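Local coordinates for protein manganese-dependent inorganic pyrophosphatase (Methanocaldococcus jannaschii, PDB 2EB0) that hydrolyses inorganic diphosphate to two phosphates as a manganese-dependent family II pyrophosphatase, with two manganese ions bound per subunit, at residues Phe206-Ile215 with Val297-Asn306; Glu227-Glu238 with Glu262-Glu270. All blocks are in the same frame, centred on the assembly; numbering follows the deposited sequence.

Contact 1 of 2, residues Phe206-Ile215 with Val297-Asn306; sequences FDFNGKKVGI and VVPPLERAYN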
loop_
_atom_site.group_PDB
_atom_site.type_symbol
_atom_site.label_atom_id
_atom_site.label_comp_id
_atom_site.label_asym_id
_atom_site.label_seq_id
_atom_site.Cartn_x
_atom_site.Cartn_y
_atom_site.Cartn_z
ATOM N N PHE B 206 15.023 -7.492 6.118
ATOM C CA PHE B 206 14.447 -6.933 4.891
ATOM C C PHE B 206 14.968 -7.612 3.638
ATOM O O PHE B 206 15.974 -8.329 3.662
ATOM C CB PHE B 206 14.784 -5.444 4.717
ATOM C CG PHE B 206 14.377 -4.572 5.865
ATOM C CD1 PHE B 206 15.108 -4.571 7.052
ATOM C CD2 PHE B 206 13.268 -3.738 5.755
ATOM C CE1 PHE B 206 14.742 -3.752 8.117
ATOM C CE2 PHE B 206 12.885 -2.915 6.809
ATOM C CZ PHE B 206 13.624 -2.919 7.997
ATOM N N ASP B 207 14.274 -7.353 2.535
ATOM C CA ASP B 207 14.683 -7.858 1.241
ATOM C C ASP B 207 14.872 -6.602 0.396
ATOM O O ASP B 207 13.899 -5.937 0.036
ATOM C CB ASP B 207 13.608 -8.736 0.609
ATOM C CG ASP B 207 14.040 -9.298 -0.738
ATOM O OD1 ASP B 207 13.182 -9.813 -1.487
ATOM O OD2 ASP B 207 15.247 -9.233 -1.048
ATOM N N PHE B 208 16.123 -6.261 0.110
ATOM C CA PHE B 208 16.418 -5.084 -0.698
ATOM C C PHE B 208 16.927 -5.495 -2.068
ATOM O O PHE B 208 18.105 -5.831 -2.222
ATOM C CB PHE B 208 17.483 -4.197 -0.039
ATOM C CG PHE B 208 17.037 -3.532 1.231
ATOM C CD1 PHE B 208 15.686 -3.360 1.517
ATOM C CD2 PHE B 208 17.978 -3.041 2.129
ATOM C CE1 PHE B 208 15.283 -2.710 2.678
ATOM C CE2 PHE B 208 17.583 -2.388 3.292
ATOM C CZ PHE B 208 16.238 -2.222 3.569
ATOM N N ASN B 209 16.040 -5.466 -3.057
ATOM C CA ASN B 209 16.419 -5.825 -4.419
ATOM C C ASN B 209 17.125 -7.190 -4.420
ATOM O O ASN B 209 18.240 -7.333 -4.918
ATOM C CB ASN B 209 17.337 -4.729 -4.976
ATOM C CG ASN B 209 17.480 -4.786 -6.477
ATOM O OD1 ASN B 209 16.551 -5.160 -7.187
ATOM N ND2 ASN B 209 18.643 -4.387 -6.970
ATOM N N GLY B 210 16.466 -8.182 -3.830
ATOM C CA GLY B 210 17.016 -9.523 -3.772
ATOM C C GLY B 210 18.031 -9.787 -2.671
ATOM O O GLY B 210 18.380 -10.943 -2.422
ATOM N N LYS B 211 18.504 -8.739 -2.001
ATOM C CA LYS B 211 19.500 -8.909 -0.943
ATOM C C LYS B 211 18.917 -8.963 0.466
ATOM O O LYS B 211 18.024 -8.190 0.825
ATOM C CB LYS B 211 20.540 -7.792 -1.011
ATOM C CG LYS B 211 21.264 -7.690 -2.344
ATOM C CD LYS B 211 22.064 -8.943 -2.655
ATOM C CE LYS B 211 22.886 -8.758 -3.914
ATOM N NZ LYS B 211 23.880 -7.658 -3.749
ATOM N N LYS B 212 19.441 -9.885 1.263
ATOM C CA LYS B 212 18.998 -10.052 2.634
ATOM C C LYS B 212 19.735 -9.056 3.519
ATOM O O LYS B 212 20.949 -9.156 3.705
ATOM C CB LYS B 212 19.280 -11.485 3.099
ATOM C CG LYS B 212 18.849 -11.800 4.525
ATOM C CD LYS B 212 19.157 -13.261 4.862
ATOM C CE LYS B 212 18.815 -13.606 6.302
ATOM N NZ LYS B 212 17.364 -13.491 6.586
ATOM N N VAL B 213 19.004 -8.077 4.046
ATOM C CA VAL B 213 19.609 -7.085 4.926
ATOM C C VAL B 213 18.903 -7.078 6.266
ATOM O O VAL B 213 17.687 -7.273 6.351
ATOM C CB VAL B 213 19.562 -5.661 4.323
ATOM C CG1 VAL B 213 20.237 -4.665 5.272
ATOM C CG2 VAL B 213 20.273 -5.646 2.976
ATOM N N GLY B 214 19.685 -6.879 7.319
ATOM C CA GLY B 214 19.133 -6.837 8.653
ATOM C C GLY B 214 19.500 -5.519 9.301
ATOM O O GLY B 214 20.612 -5.013 9.122
ATOM N N ILE B 215 18.558 -4.946 10.041
ATOM C CA ILE B 215 18.807 -3.682 10.720
ATOM C C ILE B 215 18.270 -3.786 12.133
ATOM O O ILE B 215 17.060 -3.802 12.348
ATOM C CB ILE B 215 18.125 -2.501 9.994
ATOM C CG1 ILE B 215 18.505 -2.512 8.516
ATOM C CG2 ILE B 215 18.567 -1.181 10.621
ATOM C CD1 ILE B 215 17.802 -1.442 7.687
ATOM N N VAL B 297 17.147 5.322 7.865
ATOM C CA VAL B 297 18.080 4.255 7.520
ATOM C C VAL B 297 17.644 3.371 6.349
ATOM O O VAL B 297 18.433 3.092 5.445
ATOM C CB VAL B 297 18.356 3.356 8.746
ATOM C CG1 VAL B 297 19.324 2.244 8.367
ATOM C CG2 VAL B 297 18.917 4.193 9.886
ATOM N N VAL B 298 16.396 2.931 6.357
ATOM C CA VAL B 298 15.906 2.072 5.290
ATOM C C VAL B 298 15.841 2.749 3.911
ATOM O O VAL B 298 16.342 2.208 2.921
ATOM C CB VAL B 298 14.515 1.492 5.657
ATOM C CG1 VAL B 298 13.966 0.644 4.519
ATOM C CG2 VAL B 298 14.629 0.649 6.925
ATOM N N PRO B 299 15.257 3.954 3.833
ATOM C CA PRO B 299 15.152 4.645 2.544
ATOM C C PRO B 299 16.433 4.785 1.724
ATOM O O PRO B 299 16.466 4.390 0.559
ATOM C CB PRO B 299 14.546 5.998 2.926
ATOM C CG PRO B 299 13.714 5.655 4.124
ATOM C CD PRO B 299 14.641 4.752 4.903
ATOM N N PRO B 300 17.501 5.357 2.311
ATOM C CA PRO B 300 18.756 5.519 1.567
ATOM C C PRO B 300 19.449 4.195 1.283
ATOM O O PRO B 300 20.119 4.040 0.263
ATOM C CB PRO B 300 19.582 6.415 2.482
ATOM C CG PRO B 300 19.163 5.956 3.831
ATOM C CD PRO B 300 17.652 5.851 3.690
ATOM N N LEU B 301 19.273 3.243 2.191
ATOM C CA LEU B 301 19.885 1.934 2.054
ATOM C C LEU B 301 19.188 1.098 0.969
ATOM O O LEU B 301 19.855 0.522 0.104
ATOM C CB LEU B 301 19.855 1.213 3.400
ATOM C CG LEU B 301 20.902 0.131 3.648
ATOM C CD1 LEU B 301 22.319 0.719 3.517
ATOM C CD2 LEU B 301 20.690 -0.438 5.061
ATOM N N GLU B 302 17.859 1.024 0.999
ATOM C CA GLU B 302 17.180 0.250 -0.037
ATOM C C GLU B 302 17.296 0.940 -1.389
ATOM O O GLU B 302 17.266 0.285 -2.425
ATOM C CB GLU B 302 15.703 0.028 0.283
ATOM C CG GLU B 302 14.951 -0.598 -0.884
ATOM C CD GLU B 302 13.536 -1.014 -0.532
ATOM O OE1 GLU B 302 12.842 -0.242 0.164
ATOM O OE2 GLU B 302 13.120 -2.114 -0.965
ATOM N N ARG B 303 17.419 2.263 -1.384
ATOM C CA ARG B 303 17.560 2.984 -2.637
ATOM C C ARG B 303 18.927 2.686 -3.219
ATOM O O ARG B 303 19.070 2.537 -4.430
ATOM C CB ARG B 303 17.390 4.491 -2.439
ATOM C CG ARG B 303 15.951 4.962 -2.564
ATOM C CD ARG B 303 15.891 6.446 -2.893
ATOM N NE ARG B 303 16.435 7.262 -1.814
ATOM C CZ ARG B 303 15.803 7.500 -0.668
ATOM N NH1 ARG B 303 14.597 6.986 -0.455
ATOM N NH2 ARG B 303 16.380 8.248 0.266
ATOM N N ALA B 304 19.932 2.589 -2.356
ATOM C CA ALA B 304 21.283 2.283 -2.809
ATOM C C ALA B 304 21.314 0.887 -3.430
ATOM O O ALA B 304 21.869 0.692 -4.507
ATOM C CB ALA B 304 22.265 2.356 -1.642
ATOM N N TYR B 305 20.703 -0.077 -2.750
ATOM C CA TYR B 305 20.676 -1.448 -3.238
ATOM C C TYR B 305 20.020 -1.656 -4.594
ATOM O O TYR B 305 20.610 -2.280 -5.475
ATOM C CB TYR B 305 19.988 -2.366 -2.233
ATOM C CG TYR B 305 20.936 -3.034 -1.277
ATOM C CD1 TYR B 305 21.283 -2.430 -0.073
ATOM C CD2 TYR B 305 21.491 -4.276 -1.577
ATOM C CE1 TYR B 305 22.157 -3.046 0.815
ATOM C CE2 TYR B 305 22.374 -4.903 -0.696
ATOM C CZ TYR B 305 22.699 -4.282 0.500
ATOM O OH TYR B 305 23.554 -4.899 1.382
ATOM N N ASN B 306 18.799 -1.163 -4.772
ATOM C CA ASN B 306 18.145 -1.371 -6.051
ATOM C C ASN B 306 18.517 -0.293 -7.061
ATOM O O ASN B 306 18.396 -0.492 -8.271
ATOM C CB ASN B 306 16.619 -1.467 -5.883
ATOM C CG ASN B 306 15.996 -0.180 -5.427
ATOM O OD1 ASN B 306 16.454 0.897 -5.783
ATOM N ND2 ASN B 306 14.921 -0.282 -4.654
HETATM O O HOH W 1 14.161 -3.107 -3.091
HETATM O O HOH W 2 21.911 -4.323 -6.245
#
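F208 and Y305 lie at the centre of the packing between the C-terminal helix and an edge beta hairpin of the DHHA2 domain's mixed sheet. Strands 204-208 and 211-220 form the hairpin, joined by a type I' turn from F208 to K211, and helix 293-306 packs along one face of it, nearly antiparallel to strand 211-215. The tight part is apolar. F208 turns one ring face to E302, whose CB sits 3.7 Å from the ring centroid in a CH-pi contact, while L301 CD2 meets the ring edge. Its neighbour Y305 is inclined to it, the two planes 52° apart. K211 CG presses on the edge of the Y305 ring, 3.4 Å from CE2, and V213 CG2 lies near its hydroxyl end, which is hydrogen-bonded to D247. Further along, I215 CD1 fits among V297, V298 and L301; with CG1 anti to the carbonyl carbon (chi1 -52°), its chain reaches V298 CG2 at 3.9 Å. F206 CZ touches that same methyl, and the F206 side chain lies about 10 Å from a bound manganese.

At the turn the contact becomes polar and watery. One water donates to E302 OE2 and weakly accepts from N209 N; another donates to Y305 O. N209 CB rests on N306 CB, and N209 ND2 donates to Y305 O at 3.2 Å, approaching from above the carbonyl plane.

Contact 2 of 2, residues Glu227-Glu238 with Glu262-Glu270; sequences ESKKEDIYKLLE and EALVVGNKE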
loop_
_atom_site.group_PDB
_atom_site.type_symbol
_atom_site.label_atom_id
_atom_site.label_comp_id
_atom_site.label_asym_id
_atom_site.label_seq_id
_atom_site.Cartn_x
_atom_site.Cartn_y
_atom_site.Cartn_z
ATOM N N GLU B 227 28.084 0.481 24.959
ATOM C CA GLU B 227 29.382 0.617 24.328
ATOM C C GLU B 227 30.369 -0.396 24.884
ATOM O O GLU B 227 31.248 -0.870 24.164
ATOM C CB GLU B 227 29.904 2.045 24.499
ATOM C CG GLU B 227 29.007 3.082 23.828
ATOM C CD GLU B 227 29.582 4.484 23.870
ATOM O OE1 GLU B 227 29.982 4.933 24.965
ATOM O OE2 GLU B 227 29.624 5.143 22.810
ATOM N N SER B 228 30.203 -0.747 26.157
ATOM C CA SER B 228 31.078 -1.718 26.804
ATOM C C SER B 228 30.772 -3.136 26.323
ATOM O O SER B 228 31.468 -4.087 26.680
ATOM C CB SER B 228 30.919 -1.643 28.328
ATOM O OG SER B 228 29.613 -2.018 28.736
ATOM N N LYS B 229 29.721 -3.269 25.521
ATOM C CA LYS B 229 29.317 -4.561 24.979
ATOM C C LYS B 229 29.411 -4.522 23.456
ATOM O O LYS B 229 29.204 -5.530 22.785
ATOM C CB LYS B 229 27.879 -4.876 25.398
ATOM C CG LYS B 229 27.682 -5.002 26.895
ATOM C CD LYS B 229 26.208 -5.163 27.249
ATOM C CE LYS B 229 25.992 -5.213 28.756
ATOM N NZ LYS B 229 24.544 -5.189 29.116
ATOM N N LYS B 230 29.736 -3.347 22.925
ATOM C CA LYS B 230 29.858 -3.131 21.479
ATOM C C LYS B 230 30.677 -4.221 20.779
ATOM O O LYS B 230 30.264 -4.764 19.750
ATOM C CB LYS B 230 30.500 -1.764 21.218
ATOM C CG LYS B 230 30.310 -1.226 19.806
ATOM C CD LYS B 230 31.187 -0.010 19.535
ATOM C CE LYS B 230 30.997 1.089 20.574
ATOM N NZ LYS B 230 29.608 1.621 20.613
ATOM N N GLU B 231 31.841 -4.527 21.347
ATOM C CA GLU B 231 32.744 -5.538 20.810
ATOM C C GLU B 231 32.054 -6.893 20.702
ATOM O O GLU B 231 31.974 -7.481 19.620
ATOM C CB GLU B 231 33.973 -5.648 21.713
ATOM C CG GLU B 231 34.984 -6.700 21.305
ATOM C CD GLU B 231 36.159 -6.766 22.268
ATOM O OE1 GLU B 231 37.050 -7.618 22.067
ATOM O OE2 GLU B 231 36.191 -5.965 23.226
ATOM N N ASP B 232 31.545 -7.384 21.825
ATOM C CA ASP B 232 30.866 -8.670 21.838
ATOM C C ASP B 232 29.678 -8.669 20.890
ATOM O O ASP B 232 29.431 -9.667 20.203
ATOM C CB ASP B 232 30.396 -9.019 23.253
ATOM C CG ASP B 232 31.547 -9.206 24.219
ATOM O OD1 ASP B 232 32.497 -9.945 23.876
ATOM O OD2 ASP B 232 31.499 -8.620 25.321
ATOM N N ILE B 233 28.944 -7.555 20.855
ATOM C CA ILE B 233 27.782 -7.434 19.973
ATOM C C ILE B 233 28.212 -7.569 18.513
ATOM O O ILE B 233 27.560 -8.267 17.726
ATOM C CB ILE B 233 27.050 -6.073 20.169
ATOM C CG1 ILE B 233 26.336 -6.054 21.527
ATOM C CG2 ILE B 233 26.035 -5.856 19.055
ATOM C CD1 ILE B 233 25.629 -4.758 21.839
ATOM N N TYR B 234 29.318 -6.920 18.158
ATOM C CA TYR B 234 29.817 -6.984 16.787
ATOM C C TYR B 234 30.180 -8.413 16.381
ATOM O O TYR B 234 29.824 -8.872 15.290
ATOM C CB TYR B 234 31.043 -6.087 16.603
ATOM C CG TYR B 234 31.366 -5.859 15.143
ATOM C CD1 TYR B 234 30.589 -4.993 14.369
ATOM C CD2 TYR B 234 32.404 -6.554 14.516
ATOM C CE1 TYR B 234 30.833 -4.827 13.010
ATOM C CE2 TYR B 234 32.656 -6.395 13.153
ATOM C CZ TYR B 234 31.866 -5.531 12.409
ATOM O OH TYR B 234 32.094 -5.372 11.062
ATOM N N LYS B 235 30.898 -9.110 17.255
ATOM C CA LYS B 235 31.291 -10.486 16.976
ATOM C C LYS B 235 30.043 -11.309 16.670
ATOM O O LYS B 235 29.984 -12.014 15.653
ATOM C CB LYS B 235 32.034 -11.091 18.171
ATOM C CG LYS B 235 32.541 -12.505 17.917
ATOM C CD LYS B 235 33.184 -13.127 19.151
ATOM C CE LYS B 235 34.462 -12.412 19.558
ATOM N NZ LYS B 235 35.074 -13.050 20.760
ATOM N N LEU B 236 29.038 -11.208 17.541
ATOM C CA LEU B 236 27.803 -11.949 17.333
ATOM C C LEU B 236 27.150 -11.568 16.002
ATOM O O LEU B 236 26.611 -12.427 15.294
ATOM C CB LEU B 236 26.832 -11.722 18.499
ATOM C CG LEU B 236 27.218 -12.362 19.845
ATOM C CD1 LEU B 236 26.195 -11.998 20.913
ATOM C CD2 LEU B 236 27.289 -13.867 19.705
ATOM N N LEU B 237 27.205 -10.291 15.644
ATOM C CA LEU B 237 26.604 -9.862 14.388
ATOM C C LEU B 237 27.373 -10.432 13.189
ATOM O O LEU B 237 26.795 -10.664 12.125
ATOM C CB LEU B 237 26.548 -8.332 14.317
ATOM C CG LEU B 237 25.620 -7.616 15.321
ATOM C CD1 LEU B 237 25.650 -6.122 15.057
ATOM C CD2 LEU B 237 24.193 -8.125 15.198
ATOM N N GLU B 238 28.670 -10.667 13.371
ATOM C CA GLU B 238 29.491 -11.221 12.304
ATOM C C GLU B 238 29.094 -12.662 12.072
ATOM O O GLU B 238 29.079 -13.137 10.939
ATOM C CB GLU B 238 30.977 -11.145 12.666
ATOM C CG GLU B 238 31.551 -9.743 12.609
ATOM C CD GLU B 238 33.048 -9.707 12.856
ATOM O OE1 GLU B 238 33.481 -10.068 13.971
ATOM O OE2 GLU B 238 33.795 -9.316 11.935
ATOM N N GLU B 262 24.859 5.292 16.558
ATOM C CA GLU B 262 26.162 4.780 16.168
ATOM C C GLU B 262 25.803 3.550 15.355
ATOM O O GLU B 262 25.203 2.614 15.875
ATOM C CB GLU B 262 26.996 4.356 17.376
ATOM C CG GLU B 262 28.424 3.995 17.004
ATOM C CD GLU B 262 29.193 3.327 18.132
ATOM O OE1 GLU B 262 29.062 3.760 19.298
ATOM O OE2 GLU B 262 29.946 2.372 17.847
ATOM N N ALA B 263 26.148 3.554 14.077
ATOM C CA ALA B 263 25.832 2.412 13.241
ATOM C C ALA B 263 26.976 1.417 13.164
ATOM O O ALA B 263 28.103 1.786 12.854
ATOM C CB ALA B 263 25.467 2.882 11.843
ATOM N N LEU B 264 26.681 0.157 13.466
ATOM C CA LEU B 264 27.672 -0.911 13.371
ATOM C C LEU B 264 27.422 -1.511 11.994
ATOM O O LEU B 264 26.285 -1.860 11.667
ATOM C CB LEU B 264 27.448 -1.975 14.441
ATOM C CG LEU B 264 27.484 -1.560 15.914
ATOM C CD1 LEU B 264 27.418 -2.815 16.779
ATOM C CD2 LEU B 264 28.754 -0.788 16.219
ATOM N N VAL B 265 28.473 -1.632 11.187
ATOM C CA VAL B 265 28.313 -2.149 9.836
ATOM C C VAL B 265 29.006 -3.484 9.592
ATOM O O VAL B 265 30.218 -3.612 9.756
ATOM C CB VAL B 265 28.806 -1.110 8.809
ATOM C CG1 VAL B 265 28.503 -1.584 7.394
ATOM C CG2 VAL B 265 28.130 0.226 9.072
ATOM N N VAL B 266 28.217 -4.475 9.188
ATOM C CA VAL B 266 28.723 -5.816 8.932
ATOM C C VAL B 266 28.322 -6.323 7.546
ATOM O O VAL B 266 27.137 -6.309 7.184
ATOM C CB VAL B 266 28.184 -6.809 9.981
ATOM C CG1 VAL B 266 29.000 -8.092 9.948
ATOM C CG2 VAL B 266 28.216 -6.177 11.361
ATOM N N GLY B 267 29.309 -6.780 6.777
ATOM C CA GLY B 267 29.033 -7.290 5.443
ATOM C C GLY B 267 29.342 -6.295 4.335
ATOM O O GLY B 267 30.477 -5.845 4.183
ATOM N N ASN B 268 28.319 -5.932 3.569
ATOM C CA ASN B 268 28.479 -5.005 2.458
ATOM C C ASN B 268 28.673 -3.546 2.889
ATOM O O ASN B 268 27.791 -2.710 2.686
ATOM C CB ASN B 268 27.261 -5.111 1.537
ATOM C CG ASN B 268 27.508 -4.497 0.182
ATOM O OD1 ASN B 268 28.237 -3.516 0.060
ATOM N ND2 ASN B 268 26.888 -5.062 -0.847
ATOM N N LYS B 269 29.834 -3.237 3.465
ATOM C CA LYS B 269 30.122 -1.877 3.913
ATOM C C LYS B 269 30.064 -0.867 2.775
ATOM O O LYS B 269 29.668 0.290 2.972
ATOM C CB LYS B 269 31.493 -1.821 4.593
ATOM C CG LYS B 269 31.538 -2.585 5.913
ATOM C CD LYS B 269 32.869 -2.433 6.630
ATOM C CE LYS B 269 32.859 -3.180 7.959
ATOM N NZ LYS B 269 34.188 -3.129 8.640
ATOM N N GLU B 270 30.450 -1.312 1.582
ATOM C CA GLU B 270 30.451 -0.465 0.393
ATOM C C GLU B 270 29.059 0.102 0.137
ATOM O O GLU B 270 28.892 1.307 -0.057
ATOM C CB GLU B 270 30.896 -1.267 -0.838
ATOM C CG GLU B 270 32.117 -2.156 -0.620
ATOM C CD GLU B 270 31.832 -3.337 0.300
ATOM O OE1 GLU B 270 30.950 -4.154 -0.032
ATOM O OE2 GLU B 270 32.489 -3.448 1.357
HETATM O O HOH W 3 27.360 4.646 20.839
#
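K230 and E262 carry the charged part of this contact. The two side chains approach from opposite directions, and K230 NZ donates to E262 OE1 at 2.6 Å in a salt bridge, meeting that oxygen on its syn side, 27° out of the carboxylate plane. Bends at chi3 and chi4 turn the end of the lysine chain in to the carboxylate oxygens. E227 lies near the same group, its OE2 3.8 Å from E262 OE1; a water donating to both oxygens, together with the ammonium, probably eases the meeting of like charges. With an alanine in place of K230, the E262 carboxylate would probably lose its countercharge beside E227, and L264 CD2 the aliphatic chain packed against it.

Apolar contacts join helix 230-243 to strand 260-267, an inner strand of the mixed DHHA2 sheet, between 248-255 and 284-287. The short segments run roughly parallel, at 28°, their axes 9.0 Å apart, so that successive helix turns meet L264 and V266 on one face of the sheet. L264 CD1 packs against both I233 CG2 and L237 CD1, while V266 CG2 approaches Y234 CE1 to 3.4 Å and also touches L237 CB. The other methyl of V266, CG1, rests on the E238 backbone at CA. I199 of helix 195-201 also packs on L237.

A single neutral hydrogen bond links side chain to backbone. Y234, its CG anti to the backbone N (chi1 -166°), reaches across to the strand, and its OH donates to V265 O at 2.9 Å, the carbonyl oxygen lying in the plane of the phenol ring at its edge.

How the contacts relate
Both contacts place a helix against the mixed sheet of the DHHA2 domain, but at different strands: contact 1 on the edge hairpin 204-220, contact 2 on strand 260-267. Contact 1 is the more buried, an aromatic and aliphatic core with water at its turn, and lies closer to the manganese site and to the second subunit, whose T96 packs on its helix. Contact 2 is partly buried, lies away from the annotated sites, and adds a salt bridge to its aliphatic packing. Strand 248-255 lies between their strands and receives side chains from both. They touch directly where Y305 OH of contact 1 meets N268 CB of contact 2 at 3.7 Å.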